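Local coordinates for nucleosome assembly protein 1, putative (Plasmodium falciparum, PDB 3FS3), which probably binds histones and assists nucleosome assembly as a chaperone of the NAP family, at residues A[159-164]-A[174-179]; A[111-116]-A[136-141]. All coordinates share one frame; numbering follows the deposited sequence.

Contact 1 pairs the two central strands of a four-stranded antiparallel sheet. Contact 2 sits at one end of that sheet, where helix 114-120 meets the turn leading into its first strand, 140-147. The centres of the two contacts lie about 15 Å apart, and they touch directly. Tyr163 O and Asn141 N are 2.7 Å apart, a probable hydrogen bond between neighbouring strands. Phe164 CZ packs 3.3 Å from Leu140 CD1. Along the chain, contact 2 is complete before contact 1 begins. Contact 1 is thus internal to the sheet, and contact 2 ties the sheet's edge strand to the helices beside it.

Contact 1: A[159-164]-A[174-179]; sequences ILSFYF and VLTKTY
Val174 lies alongside Tyr163, with CG1 over the centre of one ring face, 4.2 Å from the centroid, in a CH-pi contact. Its other methyl, CG2, approaches Tyr163 CD1 at 3.4 Å. CG1 sits anti to the backbone N (chi1 -178°), which puts CG1 over the ring centre and CG2 by CD1 and CE1. Tyr163 and Val174 form a non-hydrogen-bonded pair. Further along the same face, Ile159 CG1 meets Thr178 OG1 at 3.7 Å.

The backbones form an antiparallel hairpin. Leu160 and Lys177 bond in both directions, with Leu160 N to Lys177 O at 2.8 Å. Phe162 and Leu175 do the same, and Phe162 N to Leu175 O is 2.7 Å. Leu175 O also lies at the edge of the Phe162 ring, near its plane, 3.3 Å from CD2.

The face bearing Leu160, Phe162 and Leu175 is buried and mostly apolar, with Lys177 as its charged member. Phe164 CE2 packs 3.9 Å from Leu175 CD1. Helix 260-289 covers part of this face through Ala274 and Ile277. Lys177 NZ makes a salt bridge with Asp270 and a hydrogen bond to Phe240 O. Asp270 also accepts a bond from Tyr179 OH. The hairpin thus has two unlike faces. One is mixed and mostly partly exposed. The other is an apolar layer in which the charge of Lys177 is probably balanced by Asp270, with the Phe240 ring as a cation-pi partner.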
ATOM      1  N   ILE A 159      -9.215 -10.565 -11.751  1.00 35.66           N
ATOM      2  CA  ILE A 159     -10.495 -10.405 -12.417  1.00 33.23           C
ATOM      3  C   ILE A 159     -11.651 -10.550 -11.438  1.00 31.27           C
ATOM      4  O   ILE A 159     -11.750 -11.544 -10.719  1.00 34.23           O
ATOM      5  CB  ILE A 159     -10.622 -11.420 -13.588  1.00 32.83           C
ATOM      6  CG1 ILE A 159     -12.045 -11.425 -14.149  1.00 36.77           C
ATOM      7  CG2 ILE A 159     -10.179 -12.796 -13.139  1.00 34.78           C
ATOM      8  CD1 ILE A 159     -12.967 -12.424 -13.489  1.00 41.07           C
ATOM      9  N   LEU A 160     -12.512  -9.534 -11.397  1.00 26.90           N
ATOM     10  CA  LEU A 160     -13.678  -9.536 -10.518  1.00 22.49           C
ATOM     11  C   LEU A 160     -14.903 -10.051 -11.274  1.00 22.20           C
ATOM     12  O   LEU A 160     -15.205  -9.578 -12.365  1.00 22.91           O
ATOM     13  CB  LEU A 160     -13.954  -8.122 -10.013  1.00 19.17           C
ATOM     14  CG  LEU A 160     -12.908  -7.488  -9.104  1.00 18.44           C
ATOM     15  CD1 LEU A 160     -13.327  -6.050  -8.808  1.00 19.97           C
ATOM     16  CD2 LEU A 160     -12.761  -8.305  -7.815  1.00 16.00           C
ATOM     17  N   SER A 161     -15.606 -11.020 -10.701  1.00 22.94           N
ATOM     18  CA  SER A 161     -16.790 -11.572 -11.357  1.00 22.70           C
ATOM     19  C   SER A 161     -18.050 -11.350 -10.533  1.00 23.34           C
ATOM     20  O   SER A 161     -18.067 -11.592  -9.328  1.00 25.79           O
ATOM     21  CB  SER A 161     -16.614 -13.070 -11.619  1.00 25.59           C
ATOM     22  OG  SER A 161     -15.542 -13.308 -12.513  1.00 30.44           O
ATOM     23  N   PHE A 162     -19.095 -10.880 -11.203  1.00 24.12           N
ATOM     24  CA  PHE A 162     -20.388 -10.610 -10.586  1.00 21.96           C
ATOM     25  C   PHE A 162     -21.410 -11.575 -11.198  1.00 22.67           C
ATOM     26  O   PHE A 162     -21.776 -11.450 -12.369  1.00 21.48           O
ATOM     27  CB  PHE A 162     -20.782  -9.155 -10.856  1.00 24.77           C
ATOM     28  CG  PHE A 162     -19.818  -8.149 -10.275  1.00 26.07           C
ATOM     29  CD1 PHE A 162     -20.135  -7.446  -9.115  1.00 25.40           C
ATOM     30  CD2 PHE A 162     -18.580  -7.934 -10.867  1.00 23.07           C
ATOM     31  CE1 PHE A 162     -19.231  -6.543  -8.556  1.00 28.19           C
ATOM     32  CE2 PHE A 162     -17.668  -7.034 -10.317  1.00 28.73           C
ATOM     33  CZ  PHE A 162     -17.997  -6.336  -9.155  1.00 27.12           C
ATOM     34  N   TYR A 163     -21.851 -12.545 -10.402  1.00 20.85           N
ATOM     35  CA  TYR A 163     -22.802 -13.543 -10.867  1.00 22.25           C
ATOM     36  C   TYR A 163     -24.230 -13.091 -10.598  1.00 25.27           C
ATOM     37  O   TYR A 163     -24.580 -12.738  -9.471  1.00 25.73           O
ATOM     38  CB  TYR A 163     -22.525 -14.880 -10.175  1.00 23.48           C
ATOM     39  CG  TYR A 163     -21.160 -15.446 -10.504  1.00 28.54           C
ATOM     40  CD1 TYR A 163     -21.010 -16.492 -11.420  1.00 28.52           C
ATOM     41  CD2 TYR A 163     -20.008 -14.909  -9.927  1.00 26.34           C
ATOM     42  CE1 TYR A 163     -19.743 -16.984 -11.756  1.00 27.86           C
ATOM     43  CE2 TYR A 163     -18.748 -15.389 -10.256  1.00 28.75           C
ATOM     44  CZ  TYR A 163     -18.620 -16.422 -11.172  1.00 29.24           C
ATOM     45  OH  TYR A 163     -17.362 -16.855 -11.519  1.00 34.05           O
ATOM     46  N   PHE A 164     -25.054 -13.109 -11.638  1.00 21.18           N
ATOM     47  CA  PHE A 164     -26.437 -12.670 -11.508  1.00 24.26           C
ATOM     48  C   PHE A 164     -27.429 -13.781 -11.814  1.00 25.97           C
ATOM     49  O   PHE A 164     -27.212 -14.598 -12.713  1.00 24.44           O
ATOM     50  CB  PHE A 164     -26.704 -11.505 -12.466  1.00 22.66           C
ATOM     51  CG  PHE A 164     -26.040 -10.223 -12.069  1.00 25.14           C
ATOM     52  CD1 PHE A 164     -26.719  -9.283 -11.300  1.00 19.39           C
ATOM     53  CD2 PHE A 164     -24.742  -9.942 -12.482  1.00 25.46           C
ATOM     54  CE1 PHE A 164     -26.124  -8.082 -10.955  1.00 23.23           C
ATOM     55  CE2 PHE A 164     -24.136  -8.739 -12.139  1.00 27.56           C
ATOM     56  CZ  PHE A 164     -24.830  -7.805 -11.375  1.00 22.52           C
ATOM     57  N   VAL A 174     -23.119 -13.638 -15.976  1.00 25.34           N
ATOM     58  CA  VAL A 174     -21.936 -13.160 -15.261  1.00 25.02           C
ATOM     59  C   VAL A 174     -21.323 -11.913 -15.890  1.00 25.32           C
ATOM     60  O   VAL A 174     -21.165 -11.839 -17.107  1.00 28.59           O
ATOM     61  CB  VAL A 174     -20.816 -14.225 -15.228  1.00 25.93           C
ATOM     62  CG1 VAL A 174     -19.634 -13.699 -14.441  1.00 26.90           C
ATOM     63  CG2 VAL A 174     -21.330 -15.516 -14.619  1.00 28.97           C
ATOM     64  N   LEU A 175     -20.976 -10.936 -15.059  1.00 21.08           N
ATOM     65  CA  LEU A 175     -20.328  -9.722 -15.546  1.00 22.65           C
ATOM     66  C   LEU A 175     -18.948  -9.680 -14.888  1.00 25.74           C
ATOM     67  O   LEU A 175     -18.838  -9.753 -13.659  1.00 26.15           O
ATOM     68  CB  LEU A 175     -21.125  -8.462 -15.158  1.00 22.22           C
ATOM     69  CG  LEU A 175     -22.525  -8.270 -15.748  1.00 21.07           C
ATOM     70  CD1 LEU A 175     -23.026  -6.867 -15.397  1.00 20.42           C
ATOM     71  CD2 LEU A 175     -22.487  -8.453 -17.263  1.00 17.34           C
ATOM     72  N   THR A 176     -17.897  -9.579 -15.695  1.00 25.16           N
ATOM     73  CA  THR A 176     -16.542  -9.544 -15.158  1.00 23.43           C
ATOM     74  C   THR A 176     -15.817  -8.256 -15.501  1.00 26.43           C
ATOM     75  O   THR A 176     -16.189  -7.532 -16.427  1.00 23.59           O
ATOM     76  CB  THR A 176     -15.687 -10.686 -15.702  1.00 25.15           C
ATOM     77  OG1 THR A 176     -15.374 -10.424 -17.074  1.00 25.68           O
ATOM     78  CG2 THR A 176     -16.424 -12.010 -15.599  1.00 26.21           C
ATOM     79  N   LYS A 177     -14.768  -7.989 -14.739  1.00 29.06           N
ATOM     80  CA  LYS A 177     -13.937  -6.816 -14.926  1.00 31.63           C
ATOM     81  C   LYS A 177     -12.513  -7.307 -14.696  1.00 33.09           C
ATOM     82  O   LYS A 177     -12.193  -7.816 -13.618  1.00 33.15           O
ATOM     83  CB  LYS A 177     -14.306  -5.744 -13.901  1.00 34.66           C
ATOM     84  CG  LYS A 177     -13.545  -4.435 -14.050  1.00 33.48           C
ATOM     85  CD  LYS A 177     -13.981  -3.682 -15.284  1.00 33.62           C
ATOM     86  CE  LYS A 177     -13.228  -2.360 -15.429  1.00 34.56           C
ATOM     87  NZ  LYS A 177     -13.731  -1.292 -14.533  1.00 33.79           N
ATOM     88  N   THR A 178     -11.670  -7.175 -15.715  1.00 35.18           N
ATOM     89  CA  THR A 178     -10.285  -7.620 -15.630  1.00 36.80           C
ATOM     90  C   THR A 178      -9.302  -6.460 -15.491  1.00 37.76           C
ATOM     91  O   THR A 178      -9.264  -5.562 -16.328  1.00 37.24           O
ATOM     92  CB  THR A 178      -9.893  -8.438 -16.874  1.00 39.56           C
ATOM     93  OG1 THR A 178     -10.855  -9.479 -17.081  1.00 39.60           O
ATOM     94  CG2 THR A 178      -8.510  -9.069 -16.687  1.00 38.65           C
ATOM     95  N   TYR A 179      -8.512  -6.483 -14.423  1.00 38.72           N
ATOM     96  CA  TYR A 179      -7.517  -5.443 -14.188  1.00 39.47           C
ATOM     97  C   TYR A 179      -6.139  -5.988 -14.540  1.00 41.50           C
ATOM     98  O   TYR A 179      -5.624  -6.879 -13.864  1.00 39.57           O
ATOM     99  CB  TYR A 179      -7.554  -4.989 -12.726  1.00 35.98           C
ATOM    100  CG  TYR A 179      -8.773  -4.158 -12.412  1.00 36.45           C
ATOM    101  CD1 TYR A 179      -8.779  -2.781 -12.632  1.00 35.76           C
ATOM    102  CD2 TYR A 179      -9.952  -4.761 -11.992  1.00 31.70           C
ATOM    103  CE1 TYR A 179      -9.939  -2.028 -12.448  1.00 36.40           C
ATOM    104  CE2 TYR A 179     -11.110  -4.025 -11.806  1.00 34.12           C
ATOM    105  CZ  TYR A 179     -11.102  -2.663 -12.036  1.00 36.00           C
ATOM    106  OH  TYR A 179     -12.266  -1.951 -11.865  1.00 38.70           O
TER

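Contact 2: A[111-116]-A[136-141]; sequences LPEFWL and ILVYLN
Trp115 and Leu116, in the first turn of helix 114-120, meet the turn that connects helix 131-137 to strand 140-147. Among direct polar contacts, Trp115 NE1 donates a weak hydrogen bond to Asn141 O, 3.0 Å long and bent to 143° at the hydrogen. Asn141 O lies at the indole edge, near the ring plane. Glu113 OE1 forms a salt bridge with Arg117.

Three waters carry the other polar links. Each accepts from a backbone N-H near the helix start and donates to a carbonyl of the turn. The first joins Glu113 N to Val138 O, though its bond to Val138 O is short. The second joins Trp115 N to Leu140 O, with a long bond to Trp115 N. The third joins Leu116 N, at 2.9 Å from the water, to Leu137 O, at 2.8 Å. They serve the N-H groups of the N-cap residue, Glu113, and of the first turn, where a helix supplies no carbonyl of its own.

Apolar contacts flank the waters. Leu116 CD1 meets Leu137 CD1 at 3.7 Å, the two side chains crossing at about a right angle. Leu116 CD2 lies 3.9 Å from Val138 CG1, and here the side chains run together. A chi1 of 168° swings the Leu116 fork away from its own amide nitrogen and sends one methyl to each partner. Trp115 CB packs 3.8 Å from Leu140 CD2. The Glu113 chain lies beside Val138 CG1.

Phe114 reaches Leu58 of the second subunit. The junction thus joins the start of strand 140-147 to helix 114-120, with Leu98 of helix 49-99 and Ala285 of helix 260-289 packed on Trp115.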
ATOM      1  N   LEU A 111     -31.057 -15.576   1.500  1.00 27.39           N
ATOM      2  CA  LEU A 111     -30.795 -14.367   2.289  1.00 25.66           C
ATOM      3  C   LEU A 111     -30.896 -13.169   1.345  1.00 28.41           C
ATOM      4  O   LEU A 111     -29.886 -12.619   0.877  1.00 25.65           O
ATOM      5  CB  LEU A 111     -29.415 -14.410   2.950  1.00 23.60           C
ATOM      6  CG  LEU A 111     -29.206 -13.356   4.043  1.00 24.69           C
ATOM      7  CD1 LEU A 111     -30.266 -13.539   5.124  1.00 27.31           C
ATOM      8  CD2 LEU A 111     -27.812 -13.486   4.648  1.00 24.88           C
ATOM      9  N   PRO A 112     -32.138 -12.754   1.052  1.00 27.90           N
ATOM     10  CA  PRO A 112     -32.507 -11.646   0.171  1.00 26.06           C
ATOM     11  C   PRO A 112     -31.661 -10.386   0.271  1.00 26.36           C
ATOM     12  O   PRO A 112     -31.417  -9.879   1.364  1.00 25.31           O
ATOM     13  CB  PRO A 112     -33.972 -11.396   0.537  1.00 26.67           C
ATOM     14  CG  PRO A 112     -34.469 -12.761   0.822  1.00 28.25           C
ATOM     15  CD  PRO A 112     -33.343 -13.323   1.687  1.00 29.79           C
ATOM     16  N   GLU A 113     -31.224  -9.889  -0.886  1.00 23.84           N
ATOM     17  CA  GLU A 113     -30.440  -8.656  -0.978  1.00 26.59           C
ATOM     18  C   GLU A 113     -29.087  -8.662  -0.284  1.00 26.09           C
ATOM     19  O   GLU A 113     -28.517  -7.595  -0.023  1.00 26.38           O
ATOM     20  CB  GLU A 113     -31.268  -7.475  -0.447  1.00 21.96           C
ATOM     21  CG  GLU A 113     -32.730  -7.556  -0.818  1.00 29.86           C
ATOM     22  CD  GLU A 113     -33.479  -6.256  -0.590  1.00 38.01           C
ATOM     23  OE1 GLU A 113     -33.085  -5.473   0.307  1.00 37.26           O
ATOM     24  OE2 GLU A 113     -34.477  -6.025  -1.305  1.00 40.89           O
ATOM     25  N   PHE A 114     -28.556  -9.851  -0.010  1.00 26.47           N
ATOM     26  CA  PHE A 114     -27.272  -9.962   0.671  1.00 22.28           C
ATOM     27  C   PHE A 114     -26.154  -9.071   0.152  1.00 22.03           C
ATOM     28  O   PHE A 114     -25.571  -8.307   0.910  1.00 24.11           O
ATOM     29  CB  PHE A 114     -26.756 -11.402   0.651  1.00 26.33           C
ATOM     30  CG  PHE A 114     -25.409 -11.555   1.308  1.00 21.20           C
ATOM     31  CD1 PHE A 114     -25.293 -11.532   2.700  1.00 18.46           C
ATOM     32  CD2 PHE A 114     -24.259 -11.658   0.538  1.00 17.01           C
ATOM     33  CE1 PHE A 114     -24.043 -11.610   3.314  1.00 16.91           C
ATOM     34  CE2 PHE A 114     -23.004 -11.737   1.135  1.00 19.84           C
ATOM     35  CZ  PHE A 114     -22.895 -11.713   2.538  1.00 19.37           C
ATOM     36  N   TRP A 115     -25.830  -9.184  -1.130  1.00 21.94           N
ATOM     37  CA  TRP A 115     -24.737  -8.390  -1.681  1.00 24.20           C
ATOM     38  C   TRP A 115     -25.067  -6.903  -1.788  1.00 24.22           C
ATOM     39  O   TRP A 115     -24.210  -6.056  -1.525  1.00 23.27           O
ATOM     40  CB  TRP A 115     -24.296  -8.941  -3.046  1.00 18.82           C
ATOM     41  CG  TRP A 115     -23.754 -10.324  -2.961  1.00 20.28           C
ATOM     42  CD1 TRP A 115     -24.396 -11.479  -3.309  1.00 20.33           C
ATOM     43  CD2 TRP A 115     -22.475 -10.716  -2.445  1.00 20.42           C
ATOM     44  NE1 TRP A 115     -23.597 -12.564  -3.040  1.00 20.80           N
ATOM     45  CE2 TRP A 115     -22.415 -12.127  -2.507  1.00 15.41           C
ATOM     46  CE3 TRP A 115     -21.375 -10.012  -1.936  1.00 19.30           C
ATOM     47  CZ2 TRP A 115     -21.296 -12.850  -2.083  1.00 17.16           C
ATOM     48  CZ3 TRP A 115     -20.262 -10.728  -1.515  1.00 18.52           C
ATOM     49  CH2 TRP A 115     -20.231 -12.139  -1.592  1.00 20.84           C
ATOM     50  N   LEU A 116     -26.299  -6.577  -2.166  1.00 26.65           N
ATOM     51  CA  LEU A 116     -26.670  -5.174  -2.259  1.00 22.60           C
ATOM     52  C   LEU A 116     -26.422  -4.505  -0.921  1.00 25.17           C
ATOM     53  O   LEU A 116     -25.816  -3.434  -0.865  1.00 25.10           O
ATOM     54  CB  LEU A 116     -28.139  -4.999  -2.630  1.00 17.31           C
ATOM     55  CG  LEU A 116     -28.626  -3.547  -2.455  1.00 20.60           C
ATOM     56  CD1 LEU A 116     -27.755  -2.606  -3.289  1.00 22.60           C
ATOM     57  CD2 LEU A 116     -30.093  -3.423  -2.866  1.00 19.43           C
ATOM     58  N   ILE A 136     -31.520  -3.884  -9.662  1.00 23.03           N
ATOM     59  CA  ILE A 136     -30.716  -4.812 -10.447  1.00 20.46           C
ATOM     60  C   ILE A 136     -29.798  -5.628  -9.522  1.00 18.29           C
ATOM     61  O   ILE A 136     -29.664  -6.849  -9.669  1.00 15.67           O
ATOM     62  CB  ILE A 136     -29.867  -4.056 -11.499  1.00 19.76           C
ATOM     63  CG1 ILE A 136     -30.785  -3.220 -12.393  1.00 23.67           C
ATOM     64  CG2 ILE A 136     -29.103  -5.048 -12.386  1.00 20.70           C
ATOM     65  CD1 ILE A 136     -30.038  -2.320 -13.365  1.00 20.44           C
ATOM     66  N   LEU A 137     -29.208  -4.955  -8.542  1.00 17.54           N
ATOM     67  CA  LEU A 137     -28.283  -5.593  -7.617  1.00 21.44           C
ATOM     68  C   LEU A 137     -28.904  -6.669  -6.715  1.00 23.53           C
ATOM     69  O   LEU A 137     -28.194  -7.521  -6.179  1.00 26.24           O
ATOM     70  CB  LEU A 137     -27.577  -4.512  -6.782  1.00 20.87           C
ATOM     71  CG  LEU A 137     -26.645  -3.585  -7.575  1.00 21.27           C
ATOM     72  CD1 LEU A 137     -26.217  -2.411  -6.693  1.00 20.53           C
ATOM     73  CD2 LEU A 137     -25.411  -4.375  -8.073  1.00 18.12           C
ATOM     74  N   VAL A 138     -30.222  -6.640  -6.552  1.00 21.10           N
ATOM     75  CA  VAL A 138     -30.893  -7.642  -5.738  1.00 22.72           C
ATOM     76  C   VAL A 138     -30.825  -9.018  -6.415  1.00 24.11           C
ATOM     77  O   VAL A 138     -31.112 -10.035  -5.789  1.00 24.83           O
ATOM     78  CB  VAL A 138     -32.382  -7.283  -5.489  1.00 26.23           C
ATOM     79  CG1 VAL A 138     -32.483  -5.975  -4.689  1.00 27.25           C
ATOM     80  CG2 VAL A 138     -33.123  -7.168  -6.813  1.00 22.85           C
ATOM     81  N   TYR A 139     -30.452  -9.045  -7.691  1.00 20.43           N
ATOM     82  CA  TYR A 139     -30.333 -10.303  -8.429  1.00 22.04           C
ATOM     83  C   TYR A 139     -28.918 -10.869  -8.307  1.00 24.81           C
ATOM     84  O   TYR A 139     -28.623 -11.946  -8.817  1.00 25.37           O
ATOM     85  CB  TYR A 139     -30.664 -10.077  -9.907  1.00 16.82           C
ATOM     86  CG  TYR A 139     -32.143  -9.898 -10.162  1.00 20.36           C
ATOM     87  CD1 TYR A 139     -32.968 -11.004 -10.363  1.00 17.10           C
ATOM     88  CD2 TYR A 139     -32.733  -8.629 -10.145  1.00 21.04           C
ATOM     89  CE1 TYR A 139     -34.342 -10.861 -10.538  1.00 22.01           C
ATOM     90  CE2 TYR A 139     -34.117  -8.472 -10.315  1.00 21.17           C
ATOM     91  CZ  TYR A 139     -34.912  -9.598 -10.508  1.00 23.47           C
ATOM     92  OH  TYR A 139     -36.279  -9.484 -10.629  1.00 27.20           O
ATOM     93  N   LEU A 140     -28.048 -10.138  -7.620  1.00 22.54           N
ATOM     94  CA  LEU A 140     -26.664 -10.557  -7.448  1.00 25.80           C
ATOM     95  C   LEU A 140     -26.591 -11.846  -6.604  1.00 25.24           C
ATOM     96  O   LEU A 140     -27.148 -11.909  -5.506  1.00 25.01           O
ATOM     97  CB  LEU A 140     -25.880  -9.397  -6.806  1.00 25.28           C
ATOM     98  CG  LEU A 140     -24.387  -9.216  -7.109  1.00 29.34           C
ATOM     99  CD1 LEU A 140     -24.113  -9.438  -8.589  1.00 23.92           C
ATOM    100  CD2 LEU A 140     -23.943  -7.821  -6.682  1.00 18.33           C
ATOM    101  N   ASN A 141     -25.950 -12.884  -7.148  1.00 21.93           N
ATOM    102  CA  ASN A 141     -25.804 -14.165  -6.449  1.00 22.68           C
ATOM    103  C   ASN A 141     -24.433 -14.305  -5.819  1.00 24.12           C
ATOM    104  O   ASN A 141     -24.278 -14.949  -4.781  1.00 24.27           O
ATOM    105  CB  ASN A 141     -25.985 -15.358  -7.398  1.00 23.43           C
ATOM    106  CG  ASN A 141     -27.429 -15.820  -7.505  1.00 26.54           C
ATOM    107  OD1 ASN A 141     -28.281 -15.442  -6.698  1.00 28.80           O
ATOM    108  ND2 ASN A 141     -27.706 -16.658  -8.495  1.00 22.55           N
TER
HETATM  109  O   HOH W   1     -32.031 -10.691  -3.598  1.00 22.78           O
HETATM  110  O   HOH W   2     -27.898 -10.791  -3.114  1.00 19.11           O
HETATM  111  O   HOH W   3     -28.371  -8.125  -3.483  1.00 15.72           O